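Local atomic coordinates of cytolethal distending toxin subunit A (Haemophilus ducreyi, PDB entry 1SR4), a protein that probably forms with CdtC the lectin-like heterodimer required to deliver the genotoxin CdtB, in a toxin that causes host-cell distension and G2/M arrest. Residues N41-S45 against S46-R50. Sequence-based numbering, arbitrary orientation.
Sequences NLLSS and SGPNR
Asn49 and Ser44 carry most of the polar contact in this beta hairpin with a two-residue turn, Ser45-Ser46, which joins the weakly paired strands 43-44 and 47-48. The hairpin belongs to the N-terminal arm, its centre about 39 Å from the centre of the chain, and Leu42 packs on Ser77 of the neighbouring CdtB subunit. From the backbone of Asn49, its CB passes 3.3 Å from Asn41 O and also approaches Ser44 CB. CG then lies opposite the backbone N (chi1 -177°), which carries the amide out toward residue 41, and Asn49 CG comes 3.6 Å from Asn41 O. At the tip Asn49 ND2 donates to Asn41 O at 2.9 Å, with the acceptor in the amide plane and the donor in the carbonyl plane, a nearly straight bond (165°). The backbone N of the same residue bonds to Leu42 O, so Asn49 grips two successive carbonyls. Nearer the turn, Gly47 O accepts from both Ser44 N (2.8 Å) and Ser44 OG (2.7 Å), which reach it from opposite faces of its carbonyl plane; the return bond from Gly47 N to Ser44 O is weak. On the face of the hairpin opposite Ser44, Leu43 CD2 lies 4.2 Å from Pro48 CG, where the two residues meet as a non-hydrogen-bonded pair. At the turn, one water links Ser45 OG and Ser46 OG; another spans the two strands, donating to Ser44 OG and, at 2.8 Å, to Pro48 O.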
loop_
_atom_site.group_PDB
_atom_site.type_symbol
_atom_site.label_atom_id
_atom_site.label_comp_id
_atom_site.label_asym_id
_atom_site.label_seq_id
_atom_site.Cartn_x
_atom_site.Cartn_y
_atom_site.Cartn_z
ATOM N N ASN A 41 15.517 -30.905 0.118
ATOM C CA ASN A 41 14.300 -31.703 0.217
ATOM C C ASN A 41 13.135 -30.944 0.839
ATOM O O ASN A 41 13.275 -30.369 1.919
ATOM C CB ASN A 41 14.561 -32.966 1.048
ATOM C CG ASN A 41 15.676 -33.822 0.480
ATOM O OD1 ASN A 41 15.750 -34.040 -0.726
ATOM N ND2 ASN A 41 16.545 -34.321 1.351
ATOM N N LEU A 42 11.990 -30.941 0.166
ATOM C CA LEU A 42 10.816 -30.274 0.732
ATOM C C LEU A 42 10.182 -31.187 1.791
ATOM O O LEU A 42 9.443 -30.724 2.662
ATOM C CB LEU A 42 9.803 -29.907 -0.366
ATOM C CG LEU A 42 10.060 -28.557 -1.067
ATOM C CD1 LEU A 42 11.475 -28.542 -1.631
ATOM C CD2 LEU A 42 9.054 -28.331 -2.187
ATOM N N LEU A 43 10.481 -32.484 1.704
ATOM C CA LEU A 43 9.996 -33.474 2.669
ATOM C C LEU A 43 11.189 -34.270 3.182
ATOM O O LEU A 43 11.925 -34.852 2.383
ATOM C CB LEU A 43 8.980 -34.436 2.022
ATOM C CG LEU A 43 7.578 -33.867 1.729
ATOM C CD1 LEU A 43 6.733 -34.860 0.908
ATOM C CD2 LEU A 43 6.892 -33.578 3.053
ATOM N N SER A 44 11.395 -34.271 4.500
ATOM C CA SER A 44 12.479 -35.039 5.114
ATOM C C SER A 44 11.843 -36.362 5.583
ATOM O O SER A 44 10.627 -36.536 5.484
ATOM C CB SER A 44 13.093 -34.274 6.295
ATOM O OG SER A 44 12.209 -34.260 7.403
ATOM N N SER A 45 12.625 -37.300 6.101
ATOM C CA SER A 45 12.017 -38.575 6.470
ATOM C C SER A 45 10.928 -38.488 7.540
ATOM O O SER A 45 9.990 -39.270 7.518
ATOM C CB SER A 45 13.099 -39.570 6.909
ATOM O OG SER A 45 13.798 -39.019 7.999
ATOM N N SER A 46 11.035 -37.526 8.448
ATOM C CA SER A 46 10.067 -37.399 9.528
ATOM C C SER A 46 9.117 -36.210 9.432
ATOM O O SER A 46 8.291 -36.010 10.319
ATOM C CB SER A 46 10.799 -37.317 10.869
ATOM O OG SER A 46 11.521 -36.099 10.945
ATOM N N GLY A 47 9.225 -35.417 8.381
ATOM C CA GLY A 47 8.321 -34.289 8.275
ATOM C C GLY A 47 8.705 -33.264 7.242
ATOM O O GLY A 47 9.781 -33.351 6.647
ATOM N N PRO A 48 7.820 -32.284 6.988
ATOM C CA PRO A 48 8.071 -31.216 6.017
ATOM C C PRO A 48 9.341 -30.479 6.452
ATOM O O PRO A 48 9.556 -30.245 7.644
ATOM C CB PRO A 48 6.828 -30.344 6.148
ATOM C CG PRO A 48 5.753 -31.366 6.480
ATOM C CD PRO A 48 6.446 -32.204 7.515
ATOM N N ASN A 49 10.166 -30.105 5.482
ATOM C CA ASN A 49 11.426 -29.432 5.766
ATOM C C ASN A 49 11.393 -27.995 5.202
ATOM O O ASN A 49 11.189 -27.789 4.001
ATOM C CB ASN A 49 12.553 -30.276 5.151
ATOM C CG ASN A 49 13.920 -29.724 5.426
ATOM O OD1 ASN A 49 14.277 -29.444 6.574
ATOM N ND2 ASN A 49 14.710 -29.575 4.370
ATOM N N ARG A 50 11.576 -27.021 6.091
ATOM C CA ARG A 50 11.546 -25.586 5.776
ATOM C C ARG A 50 12.548 -25.082 4.730
ATOM O O ARG A 50 13.756 -25.136 4.940
ATOM C CB ARG A 50 11.745 -24.803 7.070
ATOM C CG ARG A 50 11.590 -23.278 6.981
ATOM C CD ARG A 50 11.943 -22.649 8.334
ATOM N NE ARG A 50 11.622 -21.226 8.399
ATOM C CZ ARG A 50 12.379 -20.255 7.897
ATOM N NH1 ARG A 50 13.525 -20.539 7.285
ATOM N NH2 ARG A 50 11.982 -18.994 7.992
HETATM O O HOH W 1 11.684 -31.657 8.863
HETATM O O HOH W 2 13.836 -36.831 9.436
#